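Local coordinates for protein putative silent information regulator 2 (Leishmania infantum, PDB 5OL0) that probably removes acetyl groups from protein lysines in an NAD-dependent, sirtuin-type reaction and is thought to regulate gene expression, at residues F76-T79 with L80-E83; N127-G130 with L131-A134; G218-M221 with Q222-P225; C231-P234 with K235-R239; V291-A294 with E295-L299. All coordinates share one frame; numbering follows the deposited sequence.

Contact 1: F76-T79 with L80-E83; sequences FSLT and LLRE
Leu81 N donates to Ser77 O at 3.0 Å with an N-H...O angle of 159°, and Arg82 N does the same to Leu78 O one residue on. These successive i to i+4 bonds mark the first turn of helix 78-83, with Ser77 as its N-cap. The next bond of the series, Glu83 N to Thr79 O, is weak at 3.1 Å. The cap itself is the hydroxyl of Ser77: with chi1 at 89° it swings over the helix start, and OG accepts from Leu80 N at 3.0 Å. The same OG is hydrogen-bonded to Asp74 O in the preceding loop, which ties the cap to the chain leading into it. The closeness of OG to Leu80 CB, 3.1 Å, shows how snugly the capping group sits against the turn.

Along the side of the turn, Leu78 CD1 lies 4.4 Å from Leu81 CD2. Leu81 is the buried member and leans on the loop residues Ile155 and Phe191 and on Phe88 of helix 85-95, which places the short helix next to the zinc-binding part of the fold. Arg82 takes the exposed side and forms a salt bridge through NE with Glu156. Its guanidinium comes obliquely to Leu78, NH1 lying 4.0 Å from CG, while nearer the backbone the aliphatic stem passes close to the preceding turn, Arg82 CG being 3.4 Å from Leu78 O.

Contact 2: N127-G130 with L131-A134; sequences NIDG and LEKA
Leu131 N donates to Asp129 OD1 at 3.1 Å in a nearly straight bond, 170° at the hydrogen. The carboxylate oxygen is reached from above its plane, 36° out of it, and the acceptor-to-i+2 spacing defines an Asx turn. The acid can fold back this way because its CG lies between the backbone N and carbonyl carbon (chi1 56°). This is the tight part of the contact: the Leu131 side chain crosses the carboxylate at about a right angle, with CD1 3.7 Å from Asp129 CG. The second oxygen, OD2, is hydrogen-bonded to Ser45 OG, so both ends of the group are held.

A water bridges the bend. It accepts from Gly130 N at 2.8 Å and can donate to Glu132 OE1 at 3.0 Å; Asn127 O is a weak further acceptor, and the water has fewer protons than acceptors in reach. Glu132 OE2 is hydrogen-bonded to Thr125 OG1, which steadies the acid on the inner side.

The other flank is loose and faces solvent. Gly130, the N-cap, receives Ala134 N on its carbonyl at 2.9 Å; the side chain of Lys133 touches this oxygen through CB and then leads outward, extended until chi4.

The sequence Asn-Ile-Asp-Gly, running from strand 120-125 into helix 131-134, overlaps the Gln-Asn-Ile-Asp motif of sirtuins; with Gln126, residues Asn127, Ile128 and Asp129 probably help bind NAD.

Contact 3: G218-M221 with Q222-P225; sequences GTSM and QVHP
Ser220 OG accepts a hydrogen bond from Gln222 N at 3.2 Å, almost straight at 170°, closing an ST turn in the Gly-Thr-Ser loop that follows strand 213-217 of the Rossmann-type sheet. The hydroxyl faces that N-H because OG sits between the backbone N and the carbonyl carbon (chi1 64°). Beyond the bond, OG comes within 4.2 Å of Val223 CG2, so the hydroxyl also lies near the side chain three residues on. Met221, between the acceptor and donor residues, has a left-handed backbone (phi 69°), which kinks the chain within the turn. Gln222 stays near this bend, CG being 3.5 Å from Met221 C, and then runs out extended on the exposed side.

In the next shell the backbone anchors the loop. Gly218 is hydrogen-bonded to Gly43 and to Met242, which holds the start of the loop beside Gly43 and the end of strand 239-242, and Ser220 touches Gln126. Gly218, Thr219 and Ser220 probably bind NAD, as in a close relative.

Farther along, the segment turns toward the substrate. Val223 packs on His146, the probable proton acceptor, and on a modified side chain of the bound peptide. His224 hydrogen-bonds the peptide through its backbone, and its ring meets an aromatic ring there with planes at about 60°. A cis peptide bond leads into Pro225. The imidazole is backed by its own chain: Gln222 C lies 3.7 Å above one face, offset toward the rim, and Met221 O approaches obliquely, 3.7 Å from His224 CE1.

Contact 4: C231-P234 with K235-R239; sequences CVVP and KSVPR
Val237 lays its CG2 methyl against CG2 of Val233, 3.7 Å away, the two branched side chains meeting at a slant. The same methyl is also 3.4 Å from Pro234 O, while its partner branch CG1 rests on the proline ring at 4.0 Å from Pro234 CB. One residue thus clasps both the ring and the valine before it.

What brings Val237 there is a type I beta turn from Pro234 to Val237. Its closing bond, Val237 N to Pro234 O, is 3.1 Å long and straight at the hydrogen (169°), although the donor stands well above the carbonyl plane, 56° out of it. Pro234 O also accepts from Arg278 NH1, so this oxygen has a second donor. Lys235 and Ser236 occupy the corner of the turn and are exposed.

Arg239 passes Val233 at a slant, with CD 3.9 Å from Val233 CG2. A bend at chi3 (-67°) then carries the guanidinium toward Cys231, whose CA lies near its plane, at the edge, 4.2 Å from NH1. Every nitrogen of the group has a partner: NE forms a salt bridge with Asp279, NH1 bonds Pro230 O and NH2 bonds Leu251 O, while Phe252 adds a cation-pi contact.

The connection leads into strand 239-242, which runs parallel between strands 213-217 and 279-282: Pro238 is backbone-bonded to Val214 on one side, and Arg239 to Arg278 and Val280 on the other.

Contact 5: V291-A294 with E295-L299; sequences VTLA and EYLGL
Ala294 accepts at its carbonyl oxygen from Leu299 N at 2.8 Å, with an angle of 162° at the hydrogen, and Leu297 N, which bonds chiefly to Leu293 O, adds a weak bond to it. Together with the bond from Gly298 N back to Glu295 O, 3.0 Å long, this forms a Schellman motif at the end of helix 286-296; Gly298 supplies the left-handed residue with phi 78°. The methyl of Ala294 stands 4.4 Å from Leu299 CB, the apolar contact that spans the motif.

Glu295, one residue on, lies along the outside of the preceding turn. Its N-H bonds to Val291 O in the regular helical way, and with CG placed beside its own backbone N (chi1 -60°) the chain can run back over that turn: CG lies 3.4 Å from Val291 O, and the carboxylate ends with OE2 3.6 Å from Thr292 CA.

Thr292 turns its two branches to different tasks. OG1 is hydrogen-bonded to Glu288 O one turn earlier, and CG2 packs against Tyr296 CE2 at 3.5 Å, the two side chains pointing the same way side by side. On the buried flank, Leu293 CG meets Leu297 CD1 at 4.0 Å.

That flank is where the helix joins its neighbours. Leu293, Ala294 and Leu297 pack on Phe110 of helix 106-116, Leu293 touches Leu24, and Leu297 touches Ala25 and Ile28, of helix 21-30, and Ala294 meets Leu303 of helix 300-308. Arg29 NH1 binds Tyr296 O, adding a polar tie to helix 21-30.

In the fold
Contacts 2 and 3 flank the probable catalytic site: the side chains of Val223 and Asn127 are about 4 and 7 Å from that of His146, and the nearest atoms of the two contacts are about 6 Å apart. Contact 1 touches contact 2 through Phe76 CE1, 4.0 Å from Ile128 CD1, and Phe76 also packs on the bound peptide; at its far end the Arg82 side chain lies about 10 Å from the zinc ion. Contact 4 continues the loop of contact 3, with nearest atoms about 4 Å apart, and leads into strand 239-242, next to the edge strand 279-282. Contact 5 lies across the molecule from contact 1, their centres about 43 Å apart.

Contact 1: F76-T79 with L80-E83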
# COMPACT_ATOMS: atom_id res chain seq x y z
N PHE A 76 5.26 -0.96 -15.31
CA PHE A 76 3.89 -1.33 -14.93
C PHE A 76 2.85 -0.77 -15.86
O PHE A 76 1.70 -0.59 -15.51
CB PHE A 76 3.60 -0.95 -13.48
CG PHE A 76 4.48 -1.65 -12.50
CD1 PHE A 76 4.20 -2.94 -12.08
CD2 PHE A 76 5.64 -1.05 -12.04
CE1 PHE A 76 5.04 -3.61 -11.18
CE2 PHE A 76 6.49 -1.71 -11.15
CZ PHE A 76 6.19 -2.99 -10.71
N SER A 77 3.23 -0.60 -17.10
CA SER A 77 2.27 -0.15 -18.06
C SER A 77 1.85 -1.34 -18.88
O SER A 77 2.64 -2.16 -19.31
CB SER A 77 2.80 1.01 -18.91
OG SER A 77 3.42 0.51 -20.02
N LEU A 78 0.54 -1.41 -19.05
CA LEU A 78 -0.08 -2.43 -19.78
C LEU A 78 0.34 -2.41 -21.25
O LEU A 78 0.56 -3.45 -21.88
CB LEU A 78 -1.59 -2.23 -19.59
CG LEU A 78 -2.40 -3.44 -19.96
CD1 LEU A 78 -2.00 -4.64 -19.12
CD2 LEU A 78 -3.86 -3.08 -19.76
N THR A 79 0.49 -1.21 -21.80
CA THR A 79 0.94 -1.10 -23.20
C THR A 79 2.41 -1.56 -23.42
O THR A 79 2.69 -2.31 -24.37
CB THR A 79 0.61 0.32 -23.81
OG1 THR A 79 1.20 0.37 -25.10
CG2 THR A 79 1.10 1.51 -22.93
N LEU A 80 3.33 -1.19 -22.53
CA LEU A 80 4.67 -1.80 -22.56
C LEU A 80 4.68 -3.32 -22.35
O LEU A 80 5.47 -4.02 -22.96
CB LEU A 80 5.59 -1.16 -21.55
CG LEU A 80 7.06 -1.43 -21.83
CD1 LEU A 80 7.47 -0.82 -23.18
CD2 LEU A 80 7.91 -0.85 -20.72
N LEU A 81 3.81 -3.83 -21.48
CA LEU A 81 3.67 -5.29 -21.34
C LEU A 81 3.26 -6.01 -22.63
O LEU A 81 3.83 -7.03 -22.99
CB LEU A 81 2.66 -5.65 -20.23
CG LEU A 81 2.60 -7.14 -19.90
CD1 LEU A 81 3.88 -7.59 -19.23
CD2 LEU A 81 1.37 -7.39 -19.05
N ARG A 82 2.28 -5.46 -23.34
CA ARG A 82 1.88 -6.06 -24.63
C ARG A 82 3.01 -5.96 -25.66
O ARG A 82 3.13 -6.79 -26.50
CB ARG A 82 0.68 -5.38 -25.20
CG ARG A 82 -0.54 -5.51 -24.36
CD ARG A 82 -1.72 -5.52 -25.25
NE ARG A 82 -2.94 -5.85 -24.54
CZ ARG A 82 -3.70 -4.99 -23.88
NH1 ARG A 82 -3.38 -3.70 -23.79
NH2 ARG A 82 -4.82 -5.43 -23.30
N GLU A 83 3.82 -4.93 -25.58
CA GLU A 83 4.79 -4.67 -26.62
C GLU A 83 6.07 -5.44 -26.38
O GLU A 83 6.62 -6.04 -27.31
CB GLU A 83 5.07 -3.18 -26.66
CG GLU A 83 5.67 -2.65 -27.95
CD GLU A 83 5.26 -1.23 -28.25
OE1 GLU A 83 4.57 -0.61 -27.41
OE2 GLU A 83 5.62 -0.73 -29.34

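Contact 2: N127-G130 with L131-A134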
# COMPACT_ATOMS: atom_id res chain seq x y z
N ASN A 127 0.56 -1.21 -2.13
CA ASN A 127 1.70 -2.10 -2.28
C ASN A 127 1.23 -3.43 -2.91
O ASN A 127 0.04 -3.86 -2.78
CB ASN A 127 2.37 -2.34 -0.93
CG ASN A 127 3.07 -1.12 -0.39
OD1 ASN A 127 3.39 -0.17 -1.14
ND2 ASN A 127 3.40 -1.18 0.92
N ILE A 128 2.17 -4.09 -3.58
CA ILE A 128 1.87 -5.35 -4.25
C ILE A 128 2.64 -6.47 -3.61
O ILE A 128 2.83 -7.52 -4.20
CB ILE A 128 2.13 -5.23 -5.74
CG1 ILE A 128 3.62 -4.96 -6.08
CG2 ILE A 128 1.27 -4.11 -6.28
CD1 ILE A 128 3.84 -4.72 -7.57
N ASP A 129 3.06 -6.25 -2.35
CA ASP A 129 3.93 -7.21 -1.68
C ASP A 129 3.19 -8.23 -0.84
O ASP A 129 3.82 -9.06 -0.23
CB ASP A 129 5.01 -6.46 -0.88
CG ASP A 129 4.45 -5.44 0.15
OD1 ASP A 129 3.33 -5.67 0.68
OD2 ASP A 129 5.15 -4.40 0.43
N GLY A 130 1.87 -8.12 -0.70
CA GLY A 130 1.11 -9.02 0.17
C GLY A 130 1.44 -9.04 1.67
O GLY A 130 0.98 -9.92 2.42
N LEU A 131 2.17 -8.07 2.18
CA LEU A 131 2.51 -8.11 3.59
C LEU A 131 1.42 -7.83 4.59
O LEU A 131 1.53 -8.24 5.71
CB LEU A 131 3.72 -7.23 3.88
CG LEU A 131 4.93 -7.65 3.09
CD1 LEU A 131 6.11 -6.68 3.27
CD2 LEU A 131 5.37 -9.07 3.42
N GLU A 132 0.40 -7.09 4.21
CA GLU A 132 -0.74 -6.91 5.09
C GLU A 132 -1.40 -8.30 5.36
O GLU A 132 -1.71 -8.65 6.50
CB GLU A 132 -1.75 -5.95 4.49
CG GLU A 132 -1.23 -4.53 4.22
CD GLU A 132 -0.49 -4.39 2.88
OE1 GLU A 132 -0.38 -5.39 2.07
OE2 GLU A 132 0.04 -3.30 2.66
N LYS A 133 -1.62 -9.04 4.27
CA LYS A 133 -2.14 -10.42 4.30
C LYS A 133 -1.19 -11.32 5.09
O LYS A 133 -1.62 -12.12 5.93
CB LYS A 133 -2.30 -10.95 2.87
CG LYS A 133 -2.96 -12.32 2.78
CD LYS A 133 -3.37 -12.62 1.34
CE LYS A 133 -4.20 -13.89 1.26
NZ LYS A 133 -3.47 -15.05 0.67
N ALA A 134 0.11 -11.13 4.94
CA ALA A 134 1.08 -11.95 5.69
C ALA A 134 1.01 -11.68 7.17
O ALA A 134 1.24 -12.56 7.97
CB ALA A 134 2.50 -11.69 5.16
O HOH W 1 0.32 -5.78 -0.79

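Contact 3: G218-M221 with Q222-P225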
# COMPACT_ATOMS: atom_id res chain seq x y z
N GLY A 218 3.30 6.00 4.35
CA GLY A 218 4.30 5.73 3.32
C GLY A 218 3.77 5.75 1.92
O GLY A 218 4.34 5.12 1.04
N THR A 219 2.67 6.46 1.69
CA THR A 219 2.06 6.48 0.37
C THR A 219 2.42 7.73 -0.44
O THR A 219 2.68 8.79 0.12
CB THR A 219 0.53 6.48 0.43
OG1 THR A 219 0.07 6.48 -0.93
CG2 THR A 219 -0.01 7.79 0.99
N SER A 220 2.20 7.67 -1.75
CA SER A 220 2.59 8.81 -2.60
C SER A 220 1.52 9.93 -2.81
O SER A 220 1.89 11.13 -2.97
CB SER A 220 3.11 8.30 -3.97
OG SER A 220 2.13 7.62 -4.73
N MET A 221 0.25 9.57 -2.92
CA MET A 221 -0.73 10.51 -3.50
C MET A 221 -0.58 10.78 -4.97
O MET A 221 -1.21 11.68 -5.46
CB MET A 221 -0.69 11.92 -2.84
CG MET A 221 -0.86 11.95 -1.33
SD MET A 221 -2.49 11.35 -0.87
CE MET A 221 -3.63 12.59 -1.55
N GLN A 222 0.28 10.09 -5.70
CA GLN A 222 0.40 10.41 -7.12
C GLN A 222 -0.11 9.30 -8.02
O GLN A 222 -0.00 9.43 -9.24
CB GLN A 222 1.86 10.78 -7.45
CG GLN A 222 2.31 11.96 -6.57
CD GLN A 222 3.55 12.64 -7.06
OE1 GLN A 222 4.60 12.02 -7.14
NE2 GLN A 222 3.44 13.94 -7.39
N VAL A 223 -0.67 8.23 -7.45
CA VAL A 223 -1.32 7.16 -8.23
C VAL A 223 -2.83 7.11 -7.99
O VAL A 223 -3.28 6.99 -6.84
CB VAL A 223 -0.67 5.80 -7.93
CG1 VAL A 223 -1.38 4.71 -8.70
CG2 VAL A 223 0.80 5.84 -8.31
N HIS A 224 -3.62 7.16 -9.06
CA HIS A 224 -5.04 7.38 -9.01
C HIS A 224 -5.73 6.19 -9.58
O HIS A 224 -5.13 5.52 -10.39
CB HIS A 224 -5.36 8.65 -9.81
CG HIS A 224 -4.53 9.81 -9.42
ND1 HIS A 224 -4.65 10.40 -8.18
CD2 HIS A 224 -3.52 10.45 -10.06
CE1 HIS A 224 -3.73 11.34 -8.08
NE2 HIS A 224 -3.04 11.40 -9.21
N PRO A 225 -6.95 5.87 -9.14
CA PRO A 225 -7.74 6.62 -8.17
C PRO A 225 -7.46 6.40 -6.63
O PRO A 225 -8.14 7.00 -5.80
CB PRO A 225 -9.17 6.18 -8.52
CG PRO A 225 -9.03 4.78 -8.99
CD PRO A 225 -7.69 4.71 -9.68

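Contact 4: C231-P234 with K235-R239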
# COMPACT_ATOMS: atom_id res chain seq x y z
N CYS A 231 -9.19 12.02 0.38
CA CYS A 231 -9.94 13.20 -0.06
C CYS A 231 -11.45 13.12 0.20
O CYS A 231 -12.09 14.15 0.21
CB CYS A 231 -9.67 13.49 -1.56
SG CYS A 231 -7.87 13.79 -1.80
N VAL A 232 -12.00 11.92 0.34
CA VAL A 232 -13.47 11.70 0.45
C VAL A 232 -13.90 11.41 1.91
O VAL A 232 -15.06 11.28 2.18
CB VAL A 232 -14.01 10.60 -0.49
CG1 VAL A 232 -13.82 10.95 -1.99
CG2 VAL A 232 -13.36 9.26 -0.25
N VAL A 233 -12.97 11.35 2.86
CA VAL A 233 -13.34 11.22 4.26
C VAL A 233 -13.96 12.54 4.71
O VAL A 233 -13.68 13.57 4.12
CB VAL A 233 -12.16 10.84 5.17
CG1 VAL A 233 -11.49 9.59 4.62
CG2 VAL A 233 -11.16 11.96 5.30
N PRO A 234 -14.76 12.52 5.78
CA PRO A 234 -15.37 13.78 6.25
C PRO A 234 -14.32 14.89 6.52
O PRO A 234 -13.22 14.62 7.01
CB PRO A 234 -16.10 13.36 7.51
CG PRO A 234 -16.39 11.88 7.33
CD PRO A 234 -15.22 11.34 6.55
N LYS A 235 -14.68 16.13 6.19
CA LYS A 235 -13.79 17.30 6.33
C LYS A 235 -13.30 17.55 7.76
O LYS A 235 -12.31 18.22 7.95
CB LYS A 235 -14.46 18.58 5.79
CG LYS A 235 -15.78 18.98 6.49
CD LYS A 235 -16.17 20.48 6.40
CE LYS A 235 -16.22 21.15 7.78
NZ LYS A 235 -16.78 22.51 7.66
N SER A 236 -13.98 16.99 8.74
CA SER A 236 -13.65 17.19 10.14
C SER A 236 -12.81 16.09 10.75
O SER A 236 -12.35 16.24 11.89
CB SER A 236 -14.96 17.25 10.93
OG SER A 236 -15.72 16.05 10.66
N VAL A 237 -12.59 14.98 10.06
CA VAL A 237 -11.86 13.89 10.72
C VAL A 237 -10.33 14.03 10.59
O VAL A 237 -9.85 14.46 9.56
CB VAL A 237 -12.32 12.49 10.31
CG1 VAL A 237 -13.82 12.32 10.61
CG2 VAL A 237 -11.91 12.15 8.91
N PRO A 238 -9.59 13.65 11.62
CA PRO A 238 -8.15 13.72 11.57
C PRO A 238 -7.55 12.81 10.48
O PRO A 238 -8.08 11.68 10.22
CB PRO A 238 -7.69 13.28 12.96
CG PRO A 238 -8.88 12.67 13.61
CD PRO A 238 -10.09 13.17 12.92
N ARG A 239 -6.48 13.32 9.85
CA ARG A 239 -5.77 12.59 8.84
C ARG A 239 -4.30 12.61 9.22
O ARG A 239 -3.72 13.67 9.32
CB ARG A 239 -6.03 13.17 7.45
CG ARG A 239 -7.49 13.35 7.08
CD ARG A 239 -7.69 13.68 5.60
NE ARG A 239 -7.14 14.99 5.28
CZ ARG A 239 -7.22 15.58 4.08
NH1 ARG A 239 -7.86 15.02 3.05
NH2 ARG A 239 -6.70 16.77 3.91

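Contact 5: V291-A294 with E295-L299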
# COMPACT_ATOMS: atom_id res chain seq x y z
N VAL A 291 5.64 2.22 16.36
CA VAL A 291 6.02 1.59 17.64
C VAL A 291 5.66 2.56 18.78
O VAL A 291 4.97 2.17 19.76
CB VAL A 291 7.49 1.17 17.65
CG1 VAL A 291 8.01 0.92 19.07
CG2 VAL A 291 7.69 -0.06 16.75
N THR A 292 6.03 3.83 18.60
CA THR A 292 5.67 4.85 19.60
C THR A 292 4.17 4.96 19.78
O THR A 292 3.72 5.02 20.89
CB THR A 292 6.23 6.18 19.22
OG1 THR A 292 7.61 6.02 19.03
CG2 THR A 292 5.98 7.29 20.30
N LEU A 293 3.43 5.04 18.68
CA LEU A 293 1.97 5.05 18.75
C LEU A 293 1.39 3.89 19.52
O LEU A 293 0.48 4.05 20.40
CB LEU A 293 1.35 5.18 17.35
CG LEU A 293 -0.15 5.22 17.21
CD1 LEU A 293 -0.76 6.32 18.07
CD2 LEU A 293 -0.48 5.41 15.73
N ALA A 294 1.94 2.73 19.26
CA ALA A 294 1.55 1.52 19.95
C ALA A 294 1.75 1.62 21.46
O ALA A 294 0.84 1.24 22.23
CB ALA A 294 2.29 0.33 19.40
N GLU A 295 2.90 2.13 21.88
CA GLU A 295 3.16 2.37 23.29
C GLU A 295 2.04 3.16 23.91
O GLU A 295 1.43 2.74 24.88
CB GLU A 295 4.42 3.17 23.53
CG GLU A 295 5.73 2.61 23.05
CD GLU A 295 6.86 3.59 23.37
OE1 GLU A 295 6.92 4.00 24.55
OE2 GLU A 295 7.66 3.95 22.46
N TYR A 296 1.71 4.30 23.29
CA TYR A 296 0.71 5.16 23.88
C TYR A 296 -0.69 4.56 23.85
O TYR A 296 -1.52 4.93 24.66
CB TYR A 296 0.72 6.52 23.20
CG TYR A 296 1.96 7.33 23.48
CD1 TYR A 296 2.31 7.68 24.81
CD2 TYR A 296 2.76 7.81 22.45
CE1 TYR A 296 3.44 8.44 25.08
CE2 TYR A 296 3.88 8.59 22.72
CZ TYR A 296 4.21 8.89 24.01
OH TYR A 296 5.31 9.65 24.21
N LEU A 297 -0.94 3.64 22.93
CA LEU A 297 -2.20 2.96 22.83
C LEU A 297 -2.32 1.76 23.81
O LEU A 297 -3.37 1.12 23.88
CB LEU A 297 -2.42 2.52 21.38
CG LEU A 297 -2.88 3.63 20.42
CD1 LEU A 297 -2.90 3.01 19.04
CD2 LEU A 297 -4.27 4.13 20.77
N GLY A 298 -1.26 1.44 24.54
CA GLY A 298 -1.28 0.29 25.42
C GLY A 298 -1.09 -1.01 24.65
O GLY A 298 -1.47 -2.08 25.15
N LEU A 299 -0.52 -0.94 23.45
CA LEU A 299 -0.37 -2.12 22.60
C LEU A 299 1.08 -2.54 22.38
O LEU A 299 1.39 -3.37 21.51
CB LEU A 299 -1.03 -1.84 21.30
CG LEU A 299 -2.50 -1.46 21.34
CD1 LEU A 299 -3.03 -1.23 19.95
CD2 LEU A 299 -3.30 -2.57 22.00